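Local coordinates for protein beta-mannosidase (Trichoderma harzianum, PDB 4CVU) that probably hydrolyses terminal, non-reducing beta-linked mannose residues of mannosides, as a glycosylated fungal enzyme of glycoside hydrolase family 2, at residues Pro128-Arg133 with Trp190-Gln195; Leu729-Arg734 with Gly897-Asn902; Tyr886-His891 with Asp901-Leu906. One frame throughout, in Å; residues are numbered along the deposited sequence.

Interaction 1 (Pro128-Arg133 with Trp190-Gln195); sequences PDNQFR and WVRKEQ. With NA (sodium ion), chain B; MAN (alpha-D-mannopyranose), chain C.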
loop_
_atom_site.group_PDB
_atom_site.type_symbol
_atom_site.label_atom_id
_atom_site.label_comp_id
_atom_site.label_asym_id
_atom_site.label_seq_id
_atom_site.Cartn_x
_atom_site.Cartn_y
_atom_site.Cartn_z
ATOM N N PRO A 128 -38.212 2.623 9.035
ATOM C CA PRO A 128 -38.017 2.140 7.662
ATOM C C PRO A 128 -37.278 0.801 7.590
ATOM O O PRO A 128 -36.352 0.549 8.378
ATOM C CB PRO A 128 -37.180 3.240 6.985
ATOM C CG PRO A 128 -36.981 4.334 7.968
ATOM C CD PRO A 128 -37.727 4.003 9.228
ATOM N N ASP A 129 -37.675 -0.051 6.654
ATOM C CA ASP A 129 -36.989 -1.330 6.460
ATOM C C ASP A 129 -36.869 -1.759 5.001
ATOM O O ASP A 129 -37.053 -2.924 4.673
ATOM C CB ASP A 129 -37.693 -2.410 7.264
ATOM C CG ASP A 129 -39.143 -2.613 6.833
ATOM O OD1 ASP A 129 -39.685 -1.791 6.056
ATOM O OD2 ASP A 129 -39.716 -3.623 7.276
ATOM N N ASN A 130 -36.566 -0.805 4.131
ATOM C CA ASN A 130 -36.372 -1.096 2.709
ATOM C C ASN A 130 -35.456 -0.082 2.077
ATOM O O ASN A 130 -35.787 1.096 1.959
ATOM C CB ASN A 130 -37.719 -1.141 1.958
ATOM C CG ASN A 130 -37.610 -1.824 0.593
ATOM O OD1 ASN A 130 -36.657 -1.595 -0.166
ATOM N ND2 ASN A 130 -38.595 -2.638 0.257
ATOM N N GLN A 131 -34.292 -0.548 1.650
ATOM C CA GLN A 131 -33.341 0.297 0.956
ATOM C C GLN A 131 -33.942 0.953 -0.282
ATOM O O GLN A 131 -33.566 2.050 -0.627
ATOM C CB GLN A 131 -32.126 -0.548 0.519
ATOM C CG GLN A 131 -31.036 0.240 -0.157
ATOM C CD GLN A 131 -29.766 -0.565 -0.505
ATOM O OE1 GLN A 131 -29.616 -1.761 -0.229
ATOM N NE2 GLN A 131 -28.879 0.105 -1.178
ATOM N N PHE A 132 -34.851 0.244 -0.957
ATOM C CA PHE A 132 -35.336 0.603 -2.282
ATOM C C PHE A 132 -36.640 1.445 -2.287
ATOM O O PHE A 132 -37.272 1.562 -3.349
ATOM C CB PHE A 132 -35.580 -0.691 -3.085
ATOM C CG PHE A 132 -34.441 -1.668 -3.018
ATOM C CD1 PHE A 132 -33.149 -1.248 -3.258
ATOM C CD2 PHE A 132 -34.674 -3.004 -2.751
ATOM C CE1 PHE A 132 -32.090 -2.155 -3.185
ATOM C CE2 PHE A 132 -33.625 -3.921 -2.683
ATOM C CZ PHE A 132 -32.335 -3.502 -2.920
ATOM N N ARG A 133 -37.010 2.034 -1.134
ATOM C CA ARG A 133 -38.254 2.823 -0.986
ATOM C C ARG A 133 -38.019 4.262 -0.559
ATOM O O ARG A 133 -37.091 4.562 0.187
ATOM C CB ARG A 133 -39.222 2.172 0.018
ATOM C CG ARG A 133 -39.948 0.974 -0.551
ATOM C CD ARG A 133 -40.828 0.278 0.446
ATOM N NE ARG A 133 -42.122 0.943 0.675
ATOM C CZ ARG A 133 -43.014 0.542 1.569
ATOM N NH1 ARG A 133 -42.768 -0.522 2.328
ATOM N NH2 ARG A 133 -44.165 1.200 1.716
ATOM N N TRP A 190 -34.025 -12.341 3.851
ATOM C CA TRP A 190 -34.979 -11.714 4.792
ATOM C C TRP A 190 -34.956 -10.196 4.763
ATOM O O TRP A 190 -35.792 -9.565 5.384
ATOM C CB TRP A 190 -34.737 -12.212 6.252
ATOM C CG TRP A 190 -35.271 -13.568 6.417
ATOM C CD1 TRP A 190 -34.562 -14.724 6.524
ATOM C CD2 TRP A 190 -36.643 -13.937 6.393
ATOM N NE1 TRP A 190 -35.410 -15.801 6.597
ATOM C CE2 TRP A 190 -36.698 -15.341 6.513
ATOM C CE3 TRP A 190 -37.845 -13.212 6.319
ATOM C CZ2 TRP A 190 -37.907 -16.036 6.545
ATOM C CZ3 TRP A 190 -39.049 -13.905 6.365
ATOM C CH2 TRP A 190 -39.069 -15.299 6.470
ATOM N N VAL A 191 -34.021 -9.599 4.028
ATOM C CA VAL A 191 -33.900 -8.131 4.052
ATOM C C VAL A 191 -33.955 -7.515 2.664
ATOM O O VAL A 191 -33.264 -7.948 1.761
ATOM C CB VAL A 191 -32.661 -7.667 4.824
ATOM C CG1 VAL A 191 -31.381 -8.311 4.283
ATOM C CG2 VAL A 191 -32.547 -6.149 4.783
ATOM N N ARG A 192 -34.772 -6.483 2.506
ATOM C CA ARG A 192 -34.812 -5.716 1.274
ATOM C C ARG A 192 -33.658 -4.704 1.256
ATOM O O ARG A 192 -33.831 -3.505 1.521
ATOM C CB ARG A 192 -36.176 -5.025 1.141
ATOM C CG ARG A 192 -37.335 -5.980 1.145
ATOM C CD ARG A 192 -37.170 -7.086 0.148
ATOM N NE ARG A 192 -36.755 -6.545 -1.147
ATOM C CZ ARG A 192 -35.948 -7.145 -2.020
ATOM N NH1 ARG A 192 -35.427 -8.348 -1.783
ATOM N NH2 ARG A 192 -35.664 -6.543 -3.172
ATOM N N LYS A 193 -32.478 -5.247 0.927
ATOM C CA LYS A 193 -31.195 -4.541 0.862
ATOM C C LYS A 193 -30.458 -5.201 -0.288
ATOM O O LYS A 193 -30.665 -6.404 -0.625
ATOM C CB LYS A 193 -30.406 -4.657 2.199
ATOM C CG LYS A 193 -29.027 -3.960 2.245
ATOM C CD LYS A 193 -28.507 -3.798 3.673
ATOM C CE LYS A 193 -27.059 -3.269 3.785
ATOM N NZ LYS A 193 -26.685 -2.338 2.689
ATOM N N GLU A 194 -29.613 -4.411 -0.914
ATOM C CA GLU A 194 -28.832 -4.803 -2.084
ATOM C C GLU A 194 -28.119 -6.065 -1.693
ATOM O O GLU A 194 -27.371 -6.127 -0.760
ATOM C CB GLU A 194 -27.879 -3.643 -2.455
ATOM C CG GLU A 194 -26.782 -3.946 -3.448
ATOM C CD GLU A 194 -25.981 -2.718 -3.912
ATOM O OE1 GLU A 194 -25.181 -2.250 -3.134
ATOM O OE2 GLU A 194 -26.125 -2.252 -5.022
ATOM N N GLN A 195 -28.412 -7.139 -2.414
ATOM C CA GLN A 195 -27.961 -8.409 -2.010
ATOM C C GLN A 195 -26.454 -8.599 -2.013
ATOM O O GLN A 195 -25.963 -9.306 -1.179
ATOM C CB GLN A 195 -28.688 -9.512 -2.796
ATOM C CG GLN A 195 -30.179 -9.449 -2.660
ATOM C CD GLN A 195 -30.759 -10.090 -1.414
ATOM O OE1 GLN A 195 -31.081 -11.285 -1.385
ATOM N NE2 GLN A 195 -30.966 -9.278 -0.373
HETATM NA NA NA B . -42.202 -4.316 6.973
HETATM C C1 MAN C . -40.653 -8.046 11.581
HETATM C C2 MAN C . -40.316 -8.800 10.297
HETATM C C3 MAN C . -39.286 -8.011 9.485
HETATM C C4 MAN C . -39.766 -6.572 9.262
HETATM C C5 MAN C . -40.071 -5.922 10.617
HETATM C C6 MAN C . -40.617 -4.499 10.498
HETATM O O2 MAN C . -41.480 -8.988 9.511
HETATM O O3 MAN C . -39.092 -8.662 8.259
HETATM O O4 MAN C . -38.798 -5.827 8.570
HETATM O O5 MAN C . -41.027 -6.707 11.304
HETATM O O6 MAN C . -40.605 -3.847 11.749
HETATM O O HOH W 1 -36.403 -5.524 4.641
HETATM O O HOH W 2 -42.068 -2.441 8.039
#
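Gln131 and Glu194 illustrate how two loops without regular secondary structure can be joined by a backbone hydrogen bond and a side-chain amide that reaches the other main chain. The backbones meet first, where Gln131 N donates to Arg192 O at 3.0 Å. From there the glutamine side chain reaches across to the other loop. Gln131 CB rests 3.6 Å from Arg192 O. Because CG is anti to the backbone N (chi1 -177°) and the chain stays extended beyond it, CD and the amide arrive beside Glu194. Gln131 OE1 receives Glu194 N at 2.7 Å, in a nearly straight bond (166°) whose donor lies tilted out of the carbonyl plane, and also touches Lys193 CG at 3.4 Å. Gln131 NE2 passes Glu194 CB more loosely, at 4.1 Å.

Phe132 takes the neighbouring space, with CZ near the Lys193-Glu194 peptide and Phe132 CE2 3.4 Å from Arg192 NH2; its ring plane is turned 54° from the guanidinium. CB and CG of Arg192 lie alongside the Asn130 amide; beyond them the chain bends at chi2 and chi3, bringing NH2 to the Phe132 ring, while its charge pairs with Glu467 on helix 458-475. At the other end of the segment, Asp129 OD2 binds the sodium ion at 2.6 Å and accepts a hydrogen bond from O4 of a glycan mannose.

Asn130 OD1 takes Phe132 N, making an Asx turn at the start of a type I beta turn from Asn130 to Arg133. These turns shape a loop of the galactose-binding-like domain where it meets helix 458-475, which belongs to the catalytic barrel expected of family 2.

Interaction 2 (Leu729-Arg734 with Gly897-Asn902); sequences LPYVSR and GFFDDN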
loop_
_atom_site.group_PDB
_atom_site.type_symbol
_atom_site.label_atom_id
_atom_site.label_comp_id
_atom_site.label_asym_id
_atom_site.label_seq_id
_atom_site.Cartn_x
_atom_site.Cartn_y
_atom_site.Cartn_z
ATOM N N LEU A 729 -9.895 -7.764 -22.753
ATOM C CA LEU A 729 -11.250 -8.128 -23.214
ATOM C C LEU A 729 -12.030 -7.058 -24.012
ATOM O O LEU A 729 -12.527 -7.311 -25.088
ATOM C CB LEU A 729 -12.111 -8.586 -22.042
ATOM C CG LEU A 729 -13.600 -8.802 -22.322
ATOM C CD1 LEU A 729 -13.818 -9.869 -23.396
ATOM C CD2 LEU A 729 -14.215 -9.219 -21.005
ATOM N N PRO A 730 -12.160 -5.868 -23.462
ATOM C CA PRO A 730 -12.968 -4.844 -24.138
ATOM C C PRO A 730 -12.416 -4.401 -25.476
ATOM O O PRO A 730 -13.206 -3.900 -26.275
ATOM C CB PRO A 730 -13.005 -3.669 -23.096
ATOM C CG PRO A 730 -11.923 -3.981 -22.148
ATOM C CD PRO A 730 -11.762 -5.474 -22.111
ATOM N N TYR A 731 -11.092 -4.470 -25.682
ATOM C CA TYR A 731 -10.469 -4.177 -26.971
ATOM C C TYR A 731 -10.866 -5.206 -27.996
ATOM O O TYR A 731 -11.157 -4.874 -29.163
ATOM C CB TYR A 731 -8.956 -4.142 -26.843
ATOM C CG TYR A 731 -8.438 -2.900 -26.136
ATOM C CD1 TYR A 731 -8.494 -1.666 -26.767
ATOM C CD2 TYR A 731 -7.923 -2.963 -24.854
ATOM C CE1 TYR A 731 -8.032 -0.525 -26.115
ATOM C CE2 TYR A 731 -7.453 -1.822 -24.223
ATOM C CZ TYR A 731 -7.528 -0.607 -24.878
ATOM O OH TYR A 731 -7.032 0.535 -24.263
ATOM N N VAL A 732 -10.873 -6.474 -27.597
ATOM C CA VAL A 732 -11.321 -7.589 -28.475
ATOM C C VAL A 732 -12.840 -7.675 -28.775
ATOM O O VAL A 732 -13.258 -7.882 -29.912
ATOM C CB VAL A 732 -10.835 -8.934 -27.920
ATOM C CG1 VAL A 732 -11.232 -10.073 -28.856
ATOM C CG2 VAL A 732 -9.309 -8.923 -27.789
ATOM N N SER A 733 -13.655 -7.505 -27.741
ATOM C CA SER A 733 -15.101 -7.412 -27.885
ATOM C C SER A 733 -15.533 -6.186 -28.723
ATOM O O SER A 733 -16.471 -6.283 -29.503
ATOM C CB SER A 733 -15.740 -7.477 -26.501
ATOM O OG SER A 733 -15.464 -6.331 -25.698
ATOM N N ARG A 734 -14.844 -5.039 -28.581
ATOM C CA ARG A 734 -15.106 -3.894 -29.478
ATOM C C ARG A 734 -15.064 -4.297 -30.935
ATOM O O ARG A 734 -15.967 -3.922 -31.712
ATOM C CB ARG A 734 -14.094 -2.766 -29.260
ATOM C CG ARG A 734 -14.079 -1.693 -30.360
ATOM C CD ARG A 734 -12.812 -0.853 -30.294
ATOM N NE ARG A 734 -12.858 0.253 -29.327
ATOM C CZ ARG A 734 -11.799 0.758 -28.697
ATOM N NH1 ARG A 734 -10.598 0.226 -28.837
ATOM N NH2 ARG A 734 -11.920 1.803 -27.922
ATOM N N GLY A 897 -8.587 6.448 -19.461
ATOM C CA GLY A 897 -8.996 6.441 -20.833
ATOM C C GLY A 897 -8.818 5.110 -21.507
ATOM O O GLY A 897 -8.726 4.088 -20.846
ATOM N N PHE A 898 -8.743 5.123 -22.830
ATOM C CA PHE A 898 -8.558 3.911 -23.599
ATOM C C PHE A 898 -8.052 4.251 -25.009
ATOM O O PHE A 898 -8.354 5.315 -25.545
ATOM C CB PHE A 898 -9.844 3.082 -23.629
ATOM C CG PHE A 898 -11.083 3.875 -23.982
ATOM C CD1 PHE A 898 -11.409 4.117 -25.321
ATOM C CD2 PHE A 898 -11.913 4.385 -22.992
ATOM C CE1 PHE A 898 -12.546 4.851 -25.665
ATOM C CE2 PHE A 898 -13.051 5.122 -23.319
ATOM C CZ PHE A 898 -13.356 5.369 -24.667
ATOM N N PHE A 899 -7.309 3.324 -25.587
ATOM C CA PHE A 899 -6.774 3.445 -26.945
ATOM C C PHE A 899 -7.869 3.072 -27.966
ATOM O O PHE A 899 -8.805 2.326 -27.646
ATOM C CB PHE A 899 -5.567 2.524 -27.119
ATOM C CG PHE A 899 -4.397 2.880 -26.240
ATOM C CD1 PHE A 899 -3.466 3.848 -26.649
ATOM C CD2 PHE A 899 -4.204 2.243 -25.011
ATOM C CE1 PHE A 899 -2.392 4.205 -25.836
ATOM C CE2 PHE A 899 -3.137 2.598 -24.195
ATOM C CZ PHE A 899 -2.220 3.571 -24.619
ATOM N N ASP A 900 -7.708 3.542 -29.209
ATOM C CA ASP A 900 -8.716 3.252 -30.247
ATOM C C ASP A 900 -8.557 1.851 -30.802
ATOM O O ASP A 900 -9.394 1.372 -31.552
ATOM C CB ASP A 900 -8.716 4.305 -31.360
ATOM C CG ASP A 900 -7.487 4.252 -32.244
ATOM O OD1 ASP A 900 -6.861 3.178 -32.390
ATOM O OD2 ASP A 900 -7.160 5.304 -32.856
ATOM N N ASP A 901 -7.462 1.199 -30.419
ATOM C CA ASP A 901 -7.270 -0.209 -30.718
ATOM C C ASP A 901 -6.178 -0.757 -29.804
ATOM O O ASP A 901 -5.364 0.004 -29.291
ATOM C CB ASP A 901 -6.841 -0.415 -32.172
ATOM C CG ASP A 901 -7.150 -1.823 -32.668
ATOM O OD1 ASP A 901 -7.929 -2.533 -31.998
ATOM O OD2 ASP A 901 -6.596 -2.226 -33.704
ATOM N N ASN A 902 -6.206 -2.061 -29.580
ATOM C CA ASN A 902 -5.202 -2.717 -28.767
ATOM C C ASN A 902 -5.309 -4.220 -28.982
ATOM O O ASN A 902 -6.324 -4.682 -29.510
ATOM C CB ASN A 902 -5.376 -2.350 -27.278
ATOM C CG ASN A 902 -4.067 -2.080 -26.587
ATOM O OD1 ASN A 902 -3.012 -2.426 -27.102
ATOM N ND2 ASN A 902 -4.120 -1.459 -25.418
HETATM O O HOH W 3 -10.001 -2.525 -30.002
#
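Helix 729-734 passes strand 897-899 with the axes 10.4 Å apart and 54° from parallel, and the backbones come nearest where Tyr731 faces Asn902. Two side chains one helical turn apart, Tyr731 and Arg734, bridge the gap and both go to the backbone of Phe899. The hydroxyl Tyr731 OH accepts Phe899 N at 3.1 Å, almost straight (166°), and sits in the plane of the Phe899 ring, at its edge near CD2. Over one face of the tyrosine ring lies CB of Asn902 in a CH-pi contact.

Arg734 approaches end-on. Arg734 NH1 meets Phe899 O at 3.0 Å and Arg734 NH2 meets the same oxygen at 3.2 Å, the two nitrogens reaching it from opposite faces of the carbonyl plane. Arg734 NH2 has a second bond, to Ser413, and lies 3.5 Å from Phe898 CD1, whose ring stacks with Trp726. A water links Arg734 NH1, Tyr731 O and Asp901 OD1; that carboxylate is paired with Arg735.

Within its own sheet, strand 895-899 is outermost, and Phe898 and Asp900 bond to strand 911-921 through their backbones. The alternate residue, Phe899, has its N-H and C=O met by helix side chains instead. The chemistry thus satisfies the buried N-H and C=O of one residue at the sheet edge, and the arginine's charge is likely to be eased by the carbonyl and the nearby aspartates.

Interaction 3 (Tyr886-His891 with Asp901-Leu906); sequences YTWLTH and DNAFVL
The amide of Asn902 lies almost flat over the indole of Trp888, the two planes only 11° apart although the side chains cross at about a right angle. Asn902 ND2 stands 3.5 Å above the Trp888 ring plane, displaced toward its rim. Trp888 chi1 of 180° sends the indole out opposite its backbone N, and the turn about chi2 lays the six-membered ring against the amide. In the same flat pose the amide reads the main chain of the next residue: Asn902 OD1 accepts Leu889 N at 2.9 Å, and Asn902 ND2 donates to Leu889 O at 3.0 Å, each donor in the plane of the accepting carbonyl, on a lone pair.

Thr887 and Phe904 meet differently. Thr887 CB sits over the Phe904 ring face, 4.1 Å from its centroid, while Phe904 O takes both Thr887 N and Thr887 OG1, the latter also hydrogen-bonded to Ser884. Ala903 and Phe904 together face Thr887, a G1 beta bulge in this antiparallel pair.

Were Asn902 replaced by alanine, Leu889 N and O would probably lose their side-chain mates and the indole its flat amide neighbour. The asparagine amide imitates a strand's peptide, prolonging the hydrogen-bonded ladder past the bulge at Ala903-Phe904.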
loop_
_atom_site.group_PDB
_atom_site.type_symbol
_atom_site.label_atom_id
_atom_site.label_comp_id
_atom_site.label_asym_id
_atom_site.label_seq_id
_atom_site.Cartn_x
_atom_site.Cartn_y
_atom_site.Cartn_z
ATOM N N TYR A 886 -0.593 -9.957 -30.656
ATOM C CA TYR A 886 -1.197 -9.475 -29.432
ATOM C C TYR A 886 -0.390 -8.253 -28.985
ATOM O O TYR A 886 0.022 -8.225 -27.848
ATOM C CB TYR A 886 -1.176 -10.494 -28.282
ATOM C CG TYR A 886 -2.000 -11.737 -28.574
ATOM C CD1 TYR A 886 -3.344 -11.762 -28.338
ATOM C CD2 TYR A 886 -1.409 -12.850 -29.092
ATOM C CE1 TYR A 886 -4.128 -12.908 -28.636
ATOM C CE2 TYR A 886 -2.172 -14.006 -29.392
ATOM C CZ TYR A 886 -3.525 -14.012 -29.132
ATOM O OH TYR A 886 -4.343 -15.153 -29.424
ATOM N N THR A 887 -0.133 -7.337 -29.911
ATOM C CA THR A 887 0.576 -6.065 -29.598
ATOM C C THR A 887 -0.239 -5.299 -28.616
ATOM O O THR A 887 -1.446 -5.168 -28.818
ATOM C CB THR A 887 0.736 -5.261 -30.897
ATOM O OG1 THR A 887 1.297 -6.112 -31.905
ATOM C CG2 THR A 887 1.641 -4.034 -30.726
ATOM N N TRP A 888 0.398 -4.690 -27.580
ATOM C CA TRP A 888 -0.350 -4.251 -26.430
ATOM C C TRP A 888 0.291 -3.011 -25.887
ATOM O O TRP A 888 1.430 -3.089 -25.476
ATOM C CB TRP A 888 -0.343 -5.344 -25.333
ATOM C CG TRP A 888 -1.102 -4.954 -24.096
ATOM C CD1 TRP A 888 -0.570 -4.619 -22.870
ATOM C CD2 TRP A 888 -2.522 -4.792 -23.981
ATOM N NE1 TRP A 888 -1.595 -4.298 -21.982
ATOM C CE2 TRP A 888 -2.796 -4.381 -22.645
ATOM C CE3 TRP A 888 -3.589 -4.986 -24.853
ATOM C CZ2 TRP A 888 -4.070 -4.147 -22.195
ATOM C CZ3 TRP A 888 -4.875 -4.742 -24.394
ATOM C CH2 TRP A 888 -5.110 -4.327 -23.091
ATOM N N LEU A 889 -0.473 -1.930 -25.866
ATOM C CA LEU A 889 -0.073 -0.658 -25.278
ATOM C C LEU A 889 -0.623 -0.596 -23.900
ATOM O O LEU A 889 -1.768 -0.984 -23.680
ATOM C CB LEU A 889 -0.653 0.467 -26.107
ATOM C CG LEU A 889 -0.142 0.516 -27.566
ATOM C CD1 LEU A 889 -1.178 1.165 -28.449
ATOM C CD2 LEU A 889 1.144 1.270 -27.642
ATOM N N THR A 890 0.171 -0.074 -22.958
ATOM C CA THR A 890 -0.215 0.007 -21.608
ATOM C C THR A 890 -0.037 1.463 -21.245
ATOM O O THR A 890 1.070 1.921 -21.348
ATOM C CB THR A 890 0.724 -0.829 -20.674
ATOM O OG1 THR A 890 0.716 -2.202 -21.069
ATOM C CG2 THR A 890 0.243 -0.705 -19.223
ATOM N N HIS A 891 -1.123 2.160 -20.885
ATOM C CA HIS A 891 -1.035 3.537 -20.333
ATOM C C HIS A 891 -0.670 3.491 -18.845
ATOM O O HIS A 891 -0.979 2.532 -18.164
ATOM C CB HIS A 891 -2.354 4.283 -20.595
ATOM C CG HIS A 891 -3.494 3.868 -19.721
ATOM N ND1 HIS A 891 -3.699 4.414 -18.474
ATOM C CD2 HIS A 891 -4.509 3.001 -19.927
ATOM C CE1 HIS A 891 -4.786 3.890 -17.942
ATOM N NE2 HIS A 891 -5.287 3.020 -18.805
ATOM N N ASP A 901 -7.462 1.199 -30.419
ATOM C CA ASP A 901 -7.270 -0.209 -30.718
ATOM C C ASP A 901 -6.178 -0.757 -29.804
ATOM O O ASP A 901 -5.364 0.004 -29.291
ATOM C CB ASP A 901 -6.841 -0.415 -32.172
ATOM C CG ASP A 901 -7.150 -1.823 -32.668
ATOM O OD1 ASP A 901 -7.929 -2.533 -31.998
ATOM O OD2 ASP A 901 -6.596 -2.226 -33.704
ATOM N N ASN A 902 -6.206 -2.061 -29.580
ATOM C CA ASN A 902 -5.202 -2.717 -28.767
ATOM C C ASN A 902 -5.309 -4.220 -28.982
ATOM O O ASN A 902 -6.324 -4.682 -29.510
ATOM C CB ASN A 902 -5.376 -2.350 -27.278
ATOM C CG ASN A 902 -4.067 -2.080 -26.587
ATOM O OD1 ASN A 902 -3.012 -2.426 -27.102
ATOM N ND2 ASN A 902 -4.120 -1.459 -25.418
ATOM N N ALA A 903 -4.273 -4.959 -28.583
ATOM C CA ALA A 903 -4.221 -6.400 -28.802
ATOM C C ALA A 903 -4.437 -6.742 -30.262
ATOM O O ALA A 903 -5.389 -7.420 -30.606
ATOM C CB ALA A 903 -5.238 -7.129 -27.919
ATOM N N PHE A 904 -3.528 -6.263 -31.117
ATOM C CA PHE A 904 -3.641 -6.448 -32.553
ATOM C C PHE A 904 -2.377 -7.097 -33.167
ATOM O O PHE A 904 -1.296 -7.146 -32.559
ATOM C CB PHE A 904 -3.936 -5.105 -33.243
ATOM C CG PHE A 904 -3.034 -3.963 -32.807
ATOM C CD1 PHE A 904 -1.774 -3.804 -33.352
ATOM C CD2 PHE A 904 -3.466 -3.046 -31.854
ATOM C CE1 PHE A 904 -0.961 -2.757 -32.954
ATOM C CE2 PHE A 904 -2.650 -1.995 -31.454
ATOM C CZ PHE A 904 -1.383 -1.859 -32.009
ATOM N N VAL A 905 -2.555 -7.688 -34.331
ATOM C CA VAL A 905 -1.461 -8.213 -35.102
ATOM C C VAL A 905 -0.845 -7.117 -35.926
ATOM O O VAL A 905 -1.526 -6.325 -36.501
ATOM C CB VAL A 905 -1.914 -9.384 -36.029
ATOM C CG1 VAL A 905 -0.801 -9.816 -36.955
ATOM C CG2 VAL A 905 -2.378 -10.561 -35.193
ATOM N N LEU A 906 0.471 -7.101 -35.979
ATOM C CA LEU A 906 1.182 -6.093 -36.715
ATOM C C LEU A 906 2.270 -6.758 -37.542
ATOM O O LEU A 906 3.005 -7.558 -37.011
ATOM C CB LEU A 906 1.817 -5.166 -35.719
ATOM C CG LEU A 906 2.148 -3.761 -36.115
ATOM C CD1 LEU A 906 0.943 -2.986 -36.547
ATOM C CD2 LEU A 906 2.843 -3.131 -34.936
#

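Overall arrangement
Interactions 2 and 3 form one continuous region: their centres lie 9 Å apart, they share Asp901 and Asn902, and Tyr731 CD2 touches Trp888 CZ3 at 3.6 Å. Asn902 thereby meets the helix ring with its CB and strand 884-890 with its amide, tying helix 729-736 to the C-terminal Ig-fold domain. Interaction 1 is a separate joint on the opposite side of the chain's centre, about 37 Å from interaction 2 and 44 Å from interaction 3 between centres. The sodium ion and glycan mannose lie at its Asp129 end. Interactions 1 and 2 each abut helices of the probable catalytic barrel, 458-475 and 401-413 respectively, illustrating how flanking beta domains dock on a central core.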